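Local coordinates for protein KLLA0B12012p (Kluyveromyces lactis, PDB 6Y3P) that probably binds ATP through its C-terminal ATP-grasp domain of the tubulin-tyrosine ligase family and, as Pby1, directly partners the mRNA decapping enzyme Dcp2, at residues 207-217 and 278-288. Numbering follows the deposited sequence.
Sequences LSEAHGRKFHI and SVIEFDALKDI. With SO4 (sulfate ion), chain D.
Glu-209 and Asp-287 each accept a hydrogen bond from the other's backbone amide, a reciprocal pair joining two turns. Glu-209 N reaches Asp-287 OD2 at 3.1 Å, nearly in line with that carboxylate's C-O bond, whereas Asp-287 N meets Glu-209 OE2 at 3.0 Å from 41° outside the carboxylate plane. The carboxylate planes stand 61° apart, with OE2 of Glu-209 3.8 Å from OD2 of Asp-287; the two N-H donors probably offset part of the repulsion. Glu-209 gets there by an extended chain beyond CG, which sits between its own N and C (chi1 62°).

Next to this polar pair, apolar side chains meet. Both methyls of Leu-207 lie against Ile-288, CD2 standing 3.8 Å from CG1. Leu-285 CD1 lies over one face of the Phe-215 ring, while Ile-288 CD1 approaches CZ of that ring obliquely at 4.1 Å. Within the ATP-grasp fold, strands 215-224 and 279-281 both pair antiparallel with strand 228-239; the contact joins the former strand and the turns before it to the 3-10 segment 282-284 and the turn that follow the latter. Ile-217 CD1 packs on Phe-282 CE1 at 3.6 Å, and Ile-296 of helix 290-313 backs both residues. Phe-239 meets the Phe-215 ring. Lys-286 NZ donates to Asp-283 O (2.7 Å) and to a sulfate ion, probably from the crystallisation liquor, that Arg-293 also hydrogen-bonds.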
loop_
_atom_site.group_PDB
_atom_site.type_symbol
_atom_site.label_atom_id
_atom_site.label_comp_id
_atom_site.label_asym_id
_atom_site.label_seq_id
_atom_site.Cartn_x
_atom_site.Cartn_y
_atom_site.Cartn_z
ATOM N N LEU A 207 -19.803 -2.068 10.201
ATOM C CA LEU A 207 -19.877 -2.985 11.332
ATOM C C LEU A 207 -20.556 -2.339 12.477
ATOM O O LEU A 207 -20.341 -1.150 12.702
ATOM C CB LEU A 207 -18.453 -3.455 11.760
ATOM C CG LEU A 207 -17.621 -4.183 10.661
ATOM C CD1 LEU A 207 -16.202 -4.492 11.143
ATOM C CD2 LEU A 207 -18.338 -5.452 10.166
ATOM N N SER A 208 -21.372 -3.120 13.207
ATOM C CA SER A 208 -22.152 -2.692 14.375
ATOM C C SER A 208 -21.207 -2.110 15.437
ATOM O O SER A 208 -21.319 -0.942 15.787
ATOM C CB SER A 208 -22.931 -3.883 14.938
ATOM O OG SER A 208 -23.332 -3.735 16.292
ATOM N N GLU A 209 -20.250 -2.931 15.883
ATOM C CA GLU A 209 -19.239 -2.635 16.883
ATOM C C GLU A 209 -18.436 -1.321 16.630
ATOM O O GLU A 209 -18.040 -0.666 17.583
ATOM C CB GLU A 209 -18.313 -3.839 17.035
ATOM C CG GLU A 209 -17.542 -4.209 15.776
ATOM C CD GLU A 209 -16.642 -5.405 15.974
ATOM O OE1 GLU A 209 -16.066 -5.548 17.074
ATOM O OE2 GLU A 209 -16.537 -6.224 15.035
ATOM N N ALA A 210 -18.256 -0.926 15.373
ATOM C CA ALA A 210 -17.563 0.309 15.032
ATOM C C ALA A 210 -18.532 1.510 14.925
ATOM O O ALA A 210 -18.133 2.575 14.458
ATOM C CB ALA A 210 -16.832 0.129 13.719
ATOM N N HIS A 211 -19.802 1.329 15.322
ATOM C CA HIS A 211 -20.863 2.334 15.235
ATOM C C HIS A 211 -20.966 2.970 13.826
ATOM O O HIS A 211 -21.023 4.194 13.706
ATOM C CB HIS A 211 -20.742 3.385 16.345
ATOM C CG HIS A 211 -20.740 2.801 17.721
ATOM N ND1 HIS A 211 -19.608 2.191 18.245
ATOM C CD2 HIS A 211 -21.725 2.748 18.639
ATOM C CE1 HIS A 211 -19.944 1.795 19.459
ATOM N NE2 HIS A 211 -21.209 2.101 19.736
ATOM N N GLY A 212 -20.951 2.116 12.796
ATOM C CA GLY A 212 -21.116 2.473 11.387
ATOM C C GLY A 212 -20.046 3.322 10.738
ATOM O O GLY A 212 -20.299 4.001 9.738
ATOM N N ARG A 213 -18.856 3.299 11.315
ATOM C CA ARG A 213 -17.684 4.007 10.831
ATOM C C ARG A 213 -16.982 3.041 9.873
ATOM O O ARG A 213 -16.834 1.852 10.194
ATOM C CB ARG A 213 -16.768 4.364 12.015
ATOM C CG ARG A 213 -17.355 5.430 12.959
ATOM C CD ARG A 213 -16.729 5.368 14.344
ATOM N NE ARG A 213 -15.344 5.832 14.349
ATOM C CZ ARG A 213 -14.301 5.138 14.799
ATOM N NH1 ARG A 213 -14.469 3.918 15.297
ATOM N NH2 ARG A 213 -13.081 5.658 14.754
ATOM N N LYS A 214 -16.619 3.527 8.677
ATOM C CA LYS A 214 -15.954 2.700 7.668
ATOM C C LYS A 214 -14.479 2.510 8.015
ATOM O O LYS A 214 -13.933 3.246 8.836
ATOM C CB LYS A 214 -16.125 3.293 6.250
ATOM C CG LYS A 214 -15.275 4.519 5.969
ATOM C CD LYS A 214 -15.022 4.719 4.472
ATOM C CE LYS A 214 -14.532 6.122 4.136
ATOM N NZ LYS A 214 -13.213 6.447 4.764
ATOM N N PHE A 215 -13.821 1.537 7.372
ATOM C CA PHE A 215 -12.405 1.306 7.639
ATOM C C PHE A 215 -11.670 0.843 6.429
ATOM O O PHE A 215 -12.263 0.335 5.464
ATOM C CB PHE A 215 -12.225 0.270 8.785
ATOM C CG PHE A 215 -12.583 -1.168 8.444
ATOM C CD1 PHE A 215 -13.905 -1.607 8.492
ATOM C CD2 PHE A 215 -11.596 -2.086 8.091
ATOM C CE1 PHE A 215 -14.233 -2.923 8.146
ATOM C CE2 PHE A 215 -11.920 -3.397 7.768
ATOM C CZ PHE A 215 -13.234 -3.812 7.792
ATOM N N HIS A 216 -10.361 1.022 6.493
ATOM C CA HIS A 216 -9.498 0.443 5.491
ATOM C C HIS A 216 -8.547 -0.496 6.220
ATOM O O HIS A 216 -8.428 -0.444 7.461
ATOM C CB HIS A 216 -8.831 1.462 4.544
ATOM C CG HIS A 216 -7.903 2.441 5.188
ATOM N ND1 HIS A 216 -6.528 2.324 5.054
ATOM C CD2 HIS A 216 -8.180 3.565 5.889
ATOM C CE1 HIS A 216 -6.019 3.377 5.675
ATOM N NE2 HIS A 216 -6.971 4.136 6.220
ATOM N N ILE A 217 -7.967 -1.440 5.469
ATOM C CA ILE A 217 -7.045 -2.429 5.987
ATOM C C ILE A 217 -5.623 -1.991 5.618
ATOM O O ILE A 217 -5.328 -1.666 4.465
ATOM C CB ILE A 217 -7.329 -3.889 5.526
ATOM C CG1 ILE A 217 -8.731 -4.351 5.975
ATOM C CG2 ILE A 217 -6.237 -4.841 6.056
ATOM C CD1 ILE A 217 -9.178 -5.714 5.471
ATOM N N SER A 278 -8.990 5.606 15.181
ATOM C CA SER A 278 -9.060 4.303 15.848
ATOM C C SER A 278 -8.428 3.207 14.992
ATOM O O SER A 278 -8.725 3.093 13.801
ATOM C CB SER A 278 -10.505 3.938 16.184
ATOM O OG SER A 278 -10.593 3.084 17.318
ATOM N N VAL A 279 -7.530 2.431 15.617
ATOM C CA VAL A 279 -6.762 1.319 15.041
ATOM C C VAL A 279 -6.995 0.084 15.911
ATOM O O VAL A 279 -6.707 0.104 17.105
ATOM C CB VAL A 279 -5.232 1.619 14.929
ATOM C CG1 VAL A 279 -4.506 0.463 14.244
ATOM C CG2 VAL A 279 -4.960 2.927 14.195
ATOM N N ILE A 280 -7.553 -0.965 15.308
ATOM C CA ILE A 280 -7.853 -2.269 15.899
ATOM C C ILE A 280 -7.256 -3.283 14.919
ATOM O O ILE A 280 -7.283 -3.056 13.695
ATOM C CB ILE A 280 -9.406 -2.502 16.012
ATOM C CG1 ILE A 280 -10.159 -1.320 16.698
ATOM C CG2 ILE A 280 -9.776 -3.859 16.681
ATOM C CD1 ILE A 280 -9.763 -0.961 18.198
ATOM N N GLU A 281 -6.765 -4.413 15.451
ATOM C CA GLU A 281 -6.277 -5.533 14.655
ATOM C C GLU A 281 -7.497 -6.090 13.923
ATOM O O GLU A 281 -8.557 -6.321 14.532
ATOM C CB GLU A 281 -5.641 -6.622 15.539
ATOM C CG GLU A 281 -4.970 -7.726 14.726
ATOM C CD GLU A 281 -4.358 -8.889 15.480
ATOM O OE1 GLU A 281 -4.330 -8.852 16.731
ATOM O OE2 GLU A 281 -3.918 -9.850 14.810
ATOM N N PHE A 282 -7.346 -6.279 12.604
ATOM C CA PHE A 282 -8.405 -6.796 11.754
ATOM C C PHE A 282 -9.102 -8.049 12.287
ATOM O O PHE A 282 -10.336 -8.091 12.285
ATOM C CB PHE A 282 -7.869 -7.029 10.350
ATOM C CG PHE A 282 -8.873 -7.694 9.443
ATOM C CD1 PHE A 282 -9.943 -6.980 8.926
ATOM C CD2 PHE A 282 -8.722 -9.029 9.073
ATOM C CE1 PHE A 282 -10.861 -7.588 8.079
ATOM C CE2 PHE A 282 -9.660 -9.647 8.235
ATOM C CZ PHE A 282 -10.729 -8.922 7.751
ATOM N N ASP A 283 -8.331 -9.058 12.756
ATOM C CA ASP A 283 -8.885 -10.320 13.251
ATOM C C ASP A 283 -9.666 -10.180 14.544
ATOM O O ASP A 283 -10.425 -11.080 14.899
ATOM C CB ASP A 283 -7.807 -11.420 13.383
ATOM C CG ASP A 283 -8.389 -12.832 13.424
ATOM O OD1 ASP A 283 -9.070 -13.225 12.448
ATOM O OD2 ASP A 283 -8.241 -13.509 14.471
ATOM N N ALA A 284 -9.491 -9.060 15.249
ATOM C CA ALA A 284 -10.225 -8.789 16.477
ATOM C C ALA A 284 -11.652 -8.296 16.165
ATOM O O ALA A 284 -12.425 -8.122 17.100
ATOM C CB ALA A 284 -9.475 -7.748 17.316
ATOM N N LEU A 285 -11.993 -8.025 14.875
ATOM C CA LEU A 285 -13.337 -7.569 14.511
ATOM C C LEU A 285 -14.259 -8.818 14.367
ATOM O O LEU A 285 -14.259 -9.479 13.335
ATOM C CB LEU A 285 -13.290 -6.712 13.241
ATOM C CG LEU A 285 -12.354 -5.469 13.291
ATOM C CD1 LEU A 285 -12.141 -4.892 11.888
ATOM C CD2 LEU A 285 -12.896 -4.380 14.257
ATOM N N LYS A 286 -14.978 -9.176 15.455
ATOM C CA LYS A 286 -15.789 -10.385 15.492
ATOM C C LYS A 286 -17.121 -10.244 14.777
ATOM O O LYS A 286 -17.742 -11.260 14.467
ATOM C CB LYS A 286 -15.957 -10.926 16.919
ATOM C CG LYS A 286 -14.638 -11.212 17.655
ATOM C CD LYS A 286 -13.659 -12.113 16.898
ATOM C CE LYS A 286 -12.380 -12.313 17.679
ATOM N NZ LYS A 286 -11.284 -12.848 16.822
ATOM N N ASP A 287 -17.536 -9.004 14.441
ATOM C CA ASP A 287 -18.755 -8.777 13.659
ATOM C C ASP A 287 -18.547 -9.165 12.187
ATOM O O ASP A 287 -19.518 -9.311 11.426
ATOM C CB ASP A 287 -19.298 -7.371 13.857
ATOM C CG ASP A 287 -20.020 -7.202 15.181
ATOM O OD1 ASP A 287 -20.437 -8.238 15.786
ATOM O OD2 ASP A 287 -20.274 -6.056 15.562
ATOM N N ILE A 288 -17.287 -9.478 11.827
ATOM C CA ILE A 288 -16.966 -10.051 10.519
ATOM C C ILE A 288 -16.950 -11.557 10.792
ATOM O O ILE A 288 -16.100 -11.986 11.562
ATOM C CB ILE A 288 -15.608 -9.555 9.903
ATOM C CG1 ILE A 288 -15.559 -8.013 9.811
ATOM C CG2 ILE A 288 -15.393 -10.189 8.505
ATOM C CD1 ILE A 288 -14.160 -7.450 9.519
HETATM S S SO4 D . -12.899 -16.374 16.168
HETATM O O1 SO4 D . -14.246 -16.514 15.609
HETATM O O2 SO4 D . -12.305 -17.702 16.357
HETATM O O3 SO4 D . -12.074 -15.606 15.238
HETATM O O4 SO4 D . -12.979 -15.674 17.459
#